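Local coordinates for Serine/threonine-protein acetyltransferase HopZ1a (PDB 5KLP) that acetylates serine, threonine and lysine residues of proteins, host tubulin among its targets, as a plant-pathogen effector that takes inositol hexakisphosphate as cofactor, at residues A[71-76]-A[83-88]; A[89-94]-A[162-167]; A[261-266]-A[326-331]. The protein carries 10 engineered substitutions. One frame throughout, in Å; residues are numbered along the deposited sequence.

Contact 1: residues A[71-76]-A[83-88]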
loop_
_atom_site.group_PDB
_atom_site.type_symbol
_atom_site.label_atom_id
_atom_site.label_comp_id
_atom_site.label_asym_id
_atom_site.label_seq_id
_atom_site.Cartn_x
_atom_site.Cartn_y
_atom_site.Cartn_z
ATOM N N ALA A 71 7.497 -14.278 -3.820
ATOM C CA ALA A 71 6.704 -15.493 -3.637
ATOM C C ALA A 71 5.234 -15.152 -3.418
ATOM O O ALA A 71 4.342 -15.799 -3.969
ATOM C CB ALA A 71 7.237 -16.319 -2.482
HETATM N N MSE A 72 4.974 -14.120 -2.627
HETATM C CA MSE A 72 3.602 -13.731 -2.370
HETATM C C MSE A 72 2.974 -13.093 -3.603
HETATM O O MSE A 72 1.797 -13.304 -3.894
HETATM C CB MSE A 72 3.534 -12.790 -1.169
HETATM C CG MSE A 72 3.926 -13.458 0.133
HETATM SE SE MSE A 72 4.042 -12.168 1.601
HETATM C CE MSE A 72 5.838 -11.491 1.272
ATOM N N VAL A 73 3.755 -12.317 -4.343
ATOM C CA VAL A 73 3.236 -11.719 -5.574
ATOM C C VAL A 73 2.841 -12.793 -6.580
ATOM O O VAL A 73 1.768 -12.739 -7.195
ATOM C CB VAL A 73 4.274 -10.784 -6.214
ATOM C CG1 VAL A 73 3.903 -10.482 -7.656
ATOM C CG2 VAL A 73 4.419 -9.512 -5.390
ATOM N N TYR A 74 3.723 -13.776 -6.736
ATOM C CA TYR A 74 3.503 -14.902 -7.641
ATOM C C TYR A 74 2.196 -15.645 -7.288
ATOM O O TYR A 74 1.425 -16.027 -8.166
ATOM C CB TYR A 74 4.713 -15.836 -7.609
ATOM C CG TYR A 74 4.626 -16.990 -8.571
ATOM C CD1 TYR A 74 4.827 -16.784 -9.930
ATOM C CD2 TYR A 74 4.391 -18.281 -8.131
ATOM C CE1 TYR A 74 4.768 -17.830 -10.828
ATOM C CE2 TYR A 74 4.338 -19.338 -9.022
ATOM C CZ TYR A 74 4.527 -19.103 -10.366
ATOM O OH TYR A 74 4.464 -20.142 -11.254
ATOM N N ILE A 75 1.969 -15.874 -5.998
ATOM C CA ILE A 75 0.765 -16.566 -5.534
ATOM C C ILE A 75 -0.500 -15.721 -5.766
ATOM O O ILE A 75 -1.525 -16.199 -6.252
ATOM C CB ILE A 75 0.850 -16.869 -4.011
ATOM C CG1 ILE A 75 1.913 -17.929 -3.709
ATOM C CG2 ILE A 75 -0.507 -17.254 -3.460
ATOM C CD1 ILE A 75 1.723 -19.212 -4.425
ATOM N N GLU A 76 -0.408 -14.441 -5.453
ATOM C CA GLU A 76 -1.581 -13.580 -5.556
ATOM C C GLU A 76 -1.974 -13.350 -7.017
ATOM O O GLU A 76 -3.157 -13.261 -7.338
ATOM C CB GLU A 76 -1.326 -12.246 -4.850
ATOM C CG GLU A 76 -1.328 -12.296 -3.316
ATOM C CD GLU A 76 -2.664 -12.768 -2.711
ATOM O OE1 GLU A 76 -3.665 -12.890 -3.441
ATOM O OE2 GLU A 76 -2.724 -12.982 -1.483
ATOM N N LEU A 83 -4.645 -9.383 -11.668
ATOM C CA LEU A 83 -3.951 -8.569 -10.665
ATOM C C LEU A 83 -2.700 -7.948 -11.292
ATOM O O LEU A 83 -2.401 -6.778 -11.061
ATOM C CB LEU A 83 -3.583 -9.400 -9.430
ATOM C CG LEU A 83 -2.683 -8.693 -8.396
ATOM C CD1 LEU A 83 -3.339 -7.437 -7.821
ATOM C CD2 LEU A 83 -2.246 -9.633 -7.268
ATOM N N ASN A 84 -1.982 -8.743 -12.090
ATOM C CA ASN A 84 -0.819 -8.257 -12.837
ATOM C C ASN A 84 0.156 -7.483 -11.957
ATOM O O ASN A 84 0.528 -6.348 -12.263
ATOM C CB ASN A 84 -1.264 -7.382 -14.014
ATOM C CG ASN A 84 -2.126 -8.143 -15.015
ATOM O OD1 ASN A 84 -2.123 -9.368 -15.038
ATOM N ND2 ASN A 84 -2.849 -7.415 -15.856
ATOM N N LEU A 85 0.506 -8.079 -10.830
ATOM C CA LEU A 85 1.362 -7.418 -9.869
ATOM C C LEU A 85 2.828 -7.792 -10.092
ATOM O O LEU A 85 3.161 -8.954 -10.313
ATOM C CB LEU A 85 0.915 -7.776 -8.451
ATOM C CG LEU A 85 1.757 -7.248 -7.290
ATOM C CD1 LEU A 85 1.788 -5.714 -7.312
ATOM C CD2 LEU A 85 1.200 -7.775 -5.970
ATOM N N LYS A 86 3.698 -6.795 -10.044
ATOM C CA LYS A 86 5.131 -7.021 -10.188
ATOM C C LYS A 86 5.887 -6.395 -9.032
ATOM O O LYS A 86 5.513 -5.345 -8.522
ATOM C CB LYS A 86 5.653 -6.471 -11.519
ATOM C CG LYS A 86 4.999 -7.110 -12.726
ATOM C CD LYS A 86 5.703 -6.743 -14.019
ATOM C CE LYS A 86 6.865 -7.704 -14.278
ATOM N NZ LYS A 86 7.509 -7.487 -15.601
ATOM N N HIS A 87 6.940 -7.065 -8.602
ATOM C CA HIS A 87 7.864 -6.509 -7.629
ATOM C C HIS A 87 9.067 -5.967 -8.385
ATOM O O HIS A 87 9.761 -6.730 -9.044
ATOM C CB HIS A 87 8.280 -7.593 -6.621
ATOM C CG HIS A 87 9.366 -7.178 -5.676
ATOM N ND1 HIS A 87 10.125 -8.094 -4.974
ATOM C CD2 HIS A 87 9.813 -5.952 -5.304
ATOM C CE1 HIS A 87 10.995 -7.449 -4.216
ATOM N NE2 HIS A 87 10.828 -6.151 -4.398
ATOM N N PHE A 88 9.305 -4.662 -8.315
ATOM C CA PHE A 88 10.500 -4.099 -8.949
ATOM C C PHE A 88 11.491 -3.730 -7.861
ATOM O O PHE A 88 11.097 -3.273 -6.784
ATOM C CB PHE A 88 10.171 -2.878 -9.813
ATOM C CG PHE A 88 9.277 -3.182 -10.989
ATOM C CD1 PHE A 88 9.655 -4.115 -11.946
ATOM C CD2 PHE A 88 8.082 -2.498 -11.165
ATOM C CE1 PHE A 88 8.838 -4.387 -13.034
ATOM C CE2 PHE A 88 7.265 -2.765 -12.245
ATOM C CZ PHE A 88 7.644 -3.711 -13.186
#
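Val73 faces Leu85 where the helix 61-79 runs back against the strand 85-87, the two short segments nearly antiparallel at 168° with their axes 8.2 Å apart. This is a helix packed on an edge strand: within the chain, 85-87 is an outermost strand of the mixed sheet and pairs with 105-110. Six residues separate the segments, the first three of them still helical, and the CA atoms come nearest at Val73 and Leu85, 6.4 Å apart. The contact illustrates how a single branched residue can fit a helix to a strand. Val73 divides its two methyls between backbone and side chain of Leu85: CG1, anti to the backbone N (chi1 164°), lies 3.2 Å from the carbonyl oxygen Leu85 O, while CG2 meets the methyl CD2 of Leu85 at 3.7 Å. The two side chains cross at about a right angle, and CG2 also reaches the beginning of the His87 side chain. That imidazole then leads off from the helix segment, its ND1 hydrogen-bonded to Asp70 OD1 of the same helix 61-79, just before the segment, and its NE2 to a bound citrate, probably from the crystallisation liquor. Beyond Leu85, the helix 189-202 closes the apolar layer through Leu194 and Ala197. At the other end of the interface Glu76 contributes its aliphatic base, whereas its carboxylate bends off to salt bridges with Arg79 and Arg335, both of which bind inositol hexakisphosphate, and so probably positions them. Here the methyl CD2 of Leu83 rests 3.7 Å from Glu76 CB.

Contact 2: residues A[89-94]-A[162-167]. Engineered in segment 89-94: Tyr92 (natural residue Lys), Tyr93 (natural residue Glu).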
loop_
_atom_site.group_PDB
_atom_site.type_symbol
_atom_site.label_atom_id
_atom_site.label_comp_id
_atom_site.label_asym_id
_atom_site.label_seq_id
_atom_site.Cartn_x
_atom_site.Cartn_y
_atom_site.Cartn_z
ATOM N N ARG A 89 12.778 -3.955 -8.116
ATOM C CA ARG A 89 13.789 -3.706 -7.091
ATOM C C ARG A 89 14.151 -2.227 -7.004
ATOM O O ARG A 89 14.809 -1.788 -6.063
ATOM C CB ARG A 89 15.043 -4.550 -7.369
ATOM N N ASP A 90 13.684 -1.455 -7.978
ATOM C CA ASP A 90 13.924 -0.016 -8.028
ATOM C C ASP A 90 12.882 0.585 -8.975
ATOM O O ASP A 90 12.421 -0.112 -9.873
ATOM C CB ASP A 90 15.359 0.273 -8.508
ATOM C CG ASP A 90 15.733 1.746 -8.407
ATOM O OD1 ASP A 90 15.263 2.550 -9.246
ATOM O OD2 ASP A 90 16.519 2.091 -7.498
ATOM N N HIS A 91 12.497 1.854 -8.797
ATOM C CA HIS A 91 11.498 2.436 -9.701
ATOM C C HIS A 91 12.029 2.572 -11.134
ATOM O O HIS A 91 11.258 2.710 -12.079
ATOM C CB HIS A 91 11.007 3.802 -9.185
ATOM C CG HIS A 91 12.016 4.906 -9.292
ATOM N ND1 HIS A 91 12.705 5.385 -8.200
ATOM C CD2 HIS A 91 12.430 5.644 -10.350
ATOM C CE1 HIS A 91 13.510 6.361 -8.581
ATOM N NE2 HIS A 91 13.369 6.535 -9.882
ATOM N N TYR A 92 13.345 2.502 -11.290
ATOM C CA TYR A 92 13.962 2.421 -12.605
ATOM C C TYR A 92 13.321 1.334 -13.473
ATOM O O TYR A 92 13.100 1.534 -14.676
ATOM C CB TYR A 92 15.455 2.152 -12.437
ATOM C CG TYR A 92 16.264 2.007 -13.704
ATOM C CD1 TYR A 92 16.253 0.819 -14.428
ATOM C CD2 TYR A 92 17.110 3.028 -14.134
ATOM C CE1 TYR A 92 17.020 0.669 -15.575
ATOM C CE2 TYR A 92 17.890 2.881 -15.276
ATOM C CZ TYR A 92 17.837 1.696 -15.990
ATOM O OH TYR A 92 18.607 1.535 -17.119
ATOM N N TYR A 93 13.030 0.183 -12.862
ATOM C CA TYR A 93 12.471 -0.947 -13.602
ATOM C C TYR A 93 10.976 -0.780 -13.863
ATOM O O TYR A 93 10.431 -1.387 -14.792
ATOM C CB TYR A 93 12.748 -2.261 -12.862
ATOM C CG TYR A 93 14.233 -2.584 -12.790
ATOM C CD1 TYR A 93 14.941 -2.914 -13.941
ATOM C CD2 TYR A 93 14.926 -2.531 -11.586
ATOM C CE1 TYR A 93 16.291 -3.200 -13.893
ATOM C CE2 TYR A 93 16.277 -2.818 -11.524
ATOM C CZ TYR A 93 16.955 -3.146 -12.676
ATOM O OH TYR A 93 18.300 -3.420 -12.624
ATOM N N LEU A 94 10.323 0.058 -13.065
ATOM C CA LEU A 94 8.957 0.474 -13.376
ATOM C C LEU A 94 8.968 1.244 -14.681
ATOM O O LEU A 94 8.147 1.006 -15.574
ATOM C CB LEU A 94 8.383 1.343 -12.266
ATOM C CG LEU A 94 7.041 2.026 -12.549
ATOM C CD1 LEU A 94 5.951 1.009 -12.864
ATOM C CD2 LEU A 94 6.640 2.891 -11.363
ATOM N N LEU A 162 9.500 10.905 -9.535
ATOM C CA LEU A 162 8.837 11.833 -10.447
ATOM C C LEU A 162 9.813 12.357 -11.497
ATOM O O LEU A 162 9.482 12.476 -12.687
ATOM C CB LEU A 162 8.216 12.999 -9.669
ATOM C CG LEU A 162 7.088 12.644 -8.697
ATOM C CD1 LEU A 162 6.645 13.869 -7.901
ATOM C CD2 LEU A 162 5.897 12.066 -9.457
ATOM N N GLU A 163 11.014 12.686 -11.051
ATOM C CA GLU A 163 12.019 13.221 -11.964
ATOM C C GLU A 163 12.346 12.208 -13.056
ATOM O O GLU A 163 12.418 12.539 -14.248
ATOM C CB GLU A 163 13.275 13.604 -11.193
ATOM C CG GLU A 163 14.372 14.189 -12.043
ATOM C CD GLU A 163 15.671 14.317 -11.270
ATOM O OE1 GLU A 163 16.118 13.302 -10.696
ATOM O OE2 GLU A 163 16.244 15.429 -11.237
ATOM N N ASP A 164 12.541 10.963 -12.643
ATOM C CA ASP A 164 12.875 9.909 -13.581
ATOM C C ASP A 164 11.705 9.627 -14.525
ATOM O O ASP A 164 11.907 9.470 -15.721
ATOM C CB ASP A 164 13.312 8.638 -12.828
ATOM C CG ASP A 164 14.685 8.792 -12.156
ATOM O OD1 ASP A 164 15.524 9.559 -12.686
ATOM O OD2 ASP A 164 14.934 8.145 -11.111
ATOM N N LEU A 165 10.490 9.587 -13.992
ATOM C CA LEU A 165 9.304 9.412 -14.825
ATOM C C LEU A 165 9.240 10.486 -15.913
ATOM O O LEU A 165 9.055 10.184 -17.097
ATOM C CB LEU A 165 8.039 9.459 -13.957
ATOM C CG LEU A 165 7.693 8.165 -13.204
ATOM C CD1 LEU A 165 6.654 8.403 -12.128
ATOM C CD2 LEU A 165 7.161 7.137 -14.193
ATOM N N SER A 166 9.437 11.733 -15.498
ATOM C CA SER A 166 9.365 12.882 -16.394
ATOM C C SER A 166 10.424 12.802 -17.500
ATOM O O SER A 166 10.120 12.948 -18.695
ATOM C CB SER A 166 9.519 14.169 -15.585
ATOM O OG SER A 166 9.320 15.305 -16.400
ATOM N N GLU A 167 11.664 12.551 -17.094
ATOM C CA GLU A 167 12.775 12.448 -18.031
ATOM C C GLU A 167 12.573 11.302 -19.014
ATOM O O GLU A 167 13.109 11.335 -20.122
ATOM C CB GLU A 167 14.102 12.263 -17.276
ATOM C CG GLU A 167 14.559 13.505 -16.526
ATOM C CD GLU A 167 15.744 13.249 -15.601
ATOM O OE1 GLU A 167 16.326 12.145 -15.649
ATOM O OE2 GLU A 167 16.086 14.156 -14.813
#
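The imidazole of His91 and the carboxylate of Asp164 meet edge on, their planes 31° apart. Over one face of the ring, offset toward its rim, lies Asp90 OD1, 3.9 Å above the plane; at the edge sits Asp164, whose OD2 is close to the ring plane. There His91 NE2 donates to Asp164 OD2 at 2.6 Å, a short bond and nearly straight at 166°, received on the anti lone pair, the one directed away from the other oxygen. As a worked case of a histidine-carboxylate hydrogen bond, it would be expected to raise the basicity of the ring; it stands apart from the catalytic residues, the His91 side chain about 12 Å from that of Glu143. His91 CG stands between the backbone N and the carbonyl carbon (chi1 71°), a rotation that carries the ring across toward the helix bearing Asp164. The start of the His91 helix is fixed separately: Asp90 is its N-cap, and its OD1 takes the backbone N of Tyr92 at 2.8 Å, again through the anti lone pair. Tyr92 is an engineered residue, but the bond uses its main chain. The other oxygen of Asp90 is bonded to Thr113 OG1. The pair thus bridges helix 91-98 and the last turns of helix 153-167, with Phe110 of strand 105-110 and Leu160 and Thr161 against the His91 side chain, and Ile95, one turn farther along helix 91-98, against Asp164.

Contact 3: residues A[261-266]-A[326-331]. With IHP (inositol hexakisphosphate), chain D.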
loop_
_atom_site.group_PDB
_atom_site.type_symbol
_atom_site.label_atom_id
_atom_site.label_comp_id
_atom_site.label_asym_id
_atom_site.label_seq_id
_atom_site.Cartn_x
_atom_site.Cartn_y
_atom_site.Cartn_z
ATOM N N TYR A 261 -8.125 1.436 4.451
ATOM C CA TYR A 261 -7.907 1.809 5.844
ATOM C C TYR A 261 -8.143 0.661 6.814
ATOM O O TYR A 261 -7.993 0.828 8.020
ATOM C CB TYR A 261 -8.779 3.031 6.209
ATOM C CG TYR A 261 -8.171 4.293 5.646
ATOM C CD1 TYR A 261 -7.147 4.946 6.323
ATOM C CD2 TYR A 261 -8.546 4.777 4.392
ATOM C CE1 TYR A 261 -6.542 6.072 5.797
ATOM C CE2 TYR A 261 -7.951 5.910 3.855
ATOM C CZ TYR A 261 -6.955 6.556 4.567
ATOM O OH TYR A 261 -6.340 7.666 4.047
ATOM N N LYS A 262 -8.481 -0.510 6.287
ATOM C CA LYS A 262 -8.754 -1.673 7.122
ATOM C C LYS A 262 -7.575 -2.102 8.018
ATOM O O LYS A 262 -7.782 -2.657 9.102
ATOM C CB LYS A 262 -9.175 -2.860 6.239
ATOM C CG LYS A 262 -10.555 -2.744 5.642
ATOM C CD LYS A 262 -10.953 -4.007 4.901
ATOM C CE LYS A 262 -11.288 -5.153 5.871
ATOM N NZ LYS A 262 -11.827 -6.357 5.157
ATOM N N HIS A 263 -6.346 -1.869 7.564
ATOM C CA HIS A 263 -5.164 -2.264 8.343
ATOM C C HIS A 263 -4.478 -1.086 9.018
ATOM O O HIS A 263 -3.334 -1.201 9.465
ATOM C CB HIS A 263 -4.177 -3.006 7.438
ATOM C CG HIS A 263 -4.764 -4.239 6.837
ATOM N ND1 HIS A 263 -5.139 -5.323 7.601
ATOM C CD2 HIS A 263 -5.124 -4.530 5.565
ATOM C CE1 HIS A 263 -5.671 -6.245 6.821
ATOM N NE2 HIS A 263 -5.673 -5.790 5.581
ATOM N N GLY A 264 -5.189 0.038 9.086
ATOM C CA GLY A 264 -4.700 1.226 9.754
ATOM C C GLY A 264 -4.356 0.904 11.196
ATOM O O GLY A 264 -5.128 0.251 11.902
ATOM N N ALA A 265 -3.196 1.363 11.638
ATOM C CA ALA A 265 -2.748 1.075 12.997
ATOM C C ALA A 265 -3.554 1.856 14.025
ATOM O O ALA A 265 -3.864 1.341 15.094
ATOM C CB ALA A 265 -1.265 1.381 13.143
ATOM N N SER A 266 -3.922 3.088 13.687
ATOM C CA SER A 266 -4.455 4.007 14.685
ATOM C C SER A 266 -5.960 3.863 14.950
ATOM O O SER A 266 -6.798 4.014 14.049
ATOM C CB SER A 266 -4.147 5.454 14.272
ATOM O OG SER A 266 -4.789 6.367 15.142
ATOM N N ASP A 326 -0.325 -7.123 10.661
ATOM C CA ASP A 326 0.459 -8.308 11.022
ATOM C C ASP A 326 -0.372 -9.562 10.769
ATOM O O ASP A 326 0.157 -10.620 10.415
ATOM C CB ASP A 326 0.911 -8.191 12.479
ATOM C CG ASP A 326 1.734 -6.916 12.721
ATOM O OD1 ASP A 326 2.718 -6.656 11.974
ATOM O OD2 ASP A 326 1.349 -6.131 13.606
ATOM N N GLY A 327 -1.688 -9.421 10.906
ATOM C CA GLY A 327 -2.614 -10.478 10.540
ATOM C C GLY A 327 -2.623 -10.713 9.035
ATOM O O GLY A 327 -2.677 -11.854 8.576
ATOM N N PHE A 328 -2.577 -9.630 8.265
ATOM C CA PHE A 328 -2.510 -9.748 6.814
ATOM C C PHE A 328 -1.245 -10.523 6.392
ATOM O O PHE A 328 -1.292 -11.345 5.483
ATOM C CB PHE A 328 -2.553 -8.360 6.151
ATOM C CG PHE A 328 -2.370 -8.403 4.655
ATOM C CD1 PHE A 328 -3.362 -8.922 3.834
ATOM C CD2 PHE A 328 -1.185 -7.975 4.078
ATOM C CE1 PHE A 328 -3.185 -8.989 2.454
ATOM C CE2 PHE A 328 -0.997 -8.046 2.709
ATOM C CZ PHE A 328 -2.001 -8.554 1.893
ATOM N N ARG A 329 -0.125 -10.271 7.066
ATOM C CA ARG A 329 1.113 -10.977 6.736
ATOM C C ARG A 329 0.962 -12.483 6.957
ATOM O O ARG A 329 1.408 -13.265 6.131
ATOM C CB ARG A 329 2.299 -10.438 7.539
ATOM C CG ARG A 329 3.643 -11.120 7.208
ATOM C CD ARG A 329 4.810 -10.292 7.773
ATOM N NE ARG A 329 4.354 -9.633 8.981
ATOM C CZ ARG A 329 4.467 -8.341 9.253
ATOM N NH1 ARG A 329 5.079 -7.497 8.431
ATOM N NH2 ARG A 329 3.968 -7.905 10.385
ATOM N N LEU A 330 0.340 -12.873 8.069
ATOM C CA LEU A 330 0.071 -14.277 8.360
ATOM C C LEU A 330 -0.795 -14.898 7.257
ATOM O O LEU A 330 -0.576 -16.031 6.832
ATOM C CB LEU A 330 -0.622 -14.410 9.720
ATOM C CG LEU A 330 0.161 -13.828 10.910
ATOM C CD1 LEU A 330 -0.594 -14.042 12.212
ATOM C CD2 LEU A 330 1.558 -14.434 11.010
ATOM N N GLN A 331 -1.792 -14.143 6.808
ATOM C CA GLN A 331 -2.671 -14.578 5.732
ATOM C C GLN A 331 -1.902 -14.837 4.439
ATOM O O GLN A 331 -2.138 -15.841 3.751
ATOM C CB GLN A 331 -3.756 -13.529 5.491
ATOM C CG GLN A 331 -4.497 -13.697 4.192
ATOM C CD GLN A 331 -5.434 -12.531 3.921
ATOM O OE1 GLN A 331 -6.500 -12.418 4.532
ATOM N NE2 GLN A 331 -5.014 -11.630 3.032
HETATM C C1 IHP D . -9.735 -12.403 2.173
HETATM C C2 IHP D . -8.927 -11.095 2.599
HETATM C C3 IHP D . -8.949 -10.518 4.066
HETATM C C4 IHP D . -9.939 -11.296 5.054
HETATM C C5 IHP D . -11.052 -12.127 4.445
HETATM C C6 IHP D . -10.357 -13.064 3.467
HETATM O O11 IHP D . -10.598 -12.177 1.217
HETATM P P1 IHP D . -10.745 -12.855 -0.329
HETATM O O21 IHP D . -11.148 -11.776 -1.331
HETATM O O31 IHP D . -11.834 -13.933 -0.319
HETATM O O41 IHP D . -9.480 -13.509 -0.858
HETATM O O12 IHP D . -9.034 -10.074 1.682
HETATM P P2 IHP D . -7.625 -9.603 0.891
HETATM O O22 IHP D . -7.044 -10.800 0.109
HETATM O O32 IHP D . -7.802 -8.428 -0.077
HETATM O O42 IHP D . -6.558 -9.251 1.955
HETATM O O13 IHP D . -9.278 -9.293 3.954
HETATM P P3 IHP D . -8.566 -7.807 4.309
HETATM O O23 IHP D . -7.238 -7.456 3.637
HETATM O O33 IHP D . -9.687 -7.005 3.652
HETATM O O43 IHP D . -8.465 -7.503 5.801
HETATM O O14 IHP D . -10.446 -10.484 5.992
HETATM P P4 IHP D . -9.840 -10.376 7.491
HETATM O O24 IHP D . -8.581 -9.509 7.530
HETATM O O34 IHP D . -10.875 -9.826 8.494
HETATM O O44 IHP D . -9.438 -11.769 8.013
HETATM O O15 IHP D . -12.120 -11.455 3.985
HETATM P P5 IHP D . -13.667 -11.546 4.699
HETATM O O25 IHP D . -13.590 -12.214 6.077
HETATM O O35 IHP D . -14.264 -10.126 4.902
HETATM O O45 IHP D . -14.655 -12.354 3.852
HETATM O O16 IHP D . -11.160 -14.074 3.137
HETATM P P6 IHP D . -10.666 -15.607 2.850
HETATM O O26 IHP D . -9.521 -15.980 3.790
HETATM O O36 IHP D . -11.815 -16.612 3.047
HETATM O O46 IHP D . -10.179 -15.760 1.404
#
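His263 chi1 (-60°, CG anti to the carbonyl carbon) brings the imidazole to the CB of Phe328, which the backbone of helix 324-340 sets against it; Phe328 chi1 (175°) swings the phenyl ring away from His263. CB lies over one face of the histidine ring, toward its rim, with CE1 the nearest atom at 3.8 Å, and makes a CH-pi contact. The two rings themselves are oblique, neither stacked nor edge to face. Held from that face, the imidazole has both nitrogens engaged: ND1 with Ser324 OG, and NE2 with the inositol hexakisphosphate oxygen O23 at 3.0 Å, in the ring plane. The Ser324 bond probably fixes the rotation of the ring, making it a second-shell support for the phosphate grip. Lys262, turned about its CG-CD bond (chi3 74°), reaches the same phosphate and donates from NZ to O33 at 2.7 Å; NZ also bonds to the carbonyl of Val285. From the helix, the extended Gln331 sends NE2 to O42 of another phosphate at 3.0 Å, nearly straight, while the swing of the Phe328 ring brings its edge carbon CE1 to 3.4 Å from that oxygen. Lys26, Lys199, Lys202, His290, Ser287 and Arg299 supply further bonds to the ligand. A turn and a helix thus share one anion among basic and amide donors, the arrangement of the inositol hexakisphosphate cofactor pocket in this YopJ-family acetyltransferase.

Contacts 1 and 3 are buried, contact 2 only partly so. Contact 1 is apolar, seating a helix on a sheet edge; contact 2 rests on one polar bond between two helices; contact 3 is built round a polyanion. Contacts 1 and 2 follow one another in the chain, strand 85-87 leading into helix 91-98, and touch where Phe88 packs on Leu94 and the engineered Tyr93. Contact 3, on the opposite side of the chain's centre from contact 2, does not touch contact 1, but its helix 324-340 also meets helix 61-79, where Met72 and Ile75 pack on Val336, and helix 189-202 lies against contacts 1 and 3.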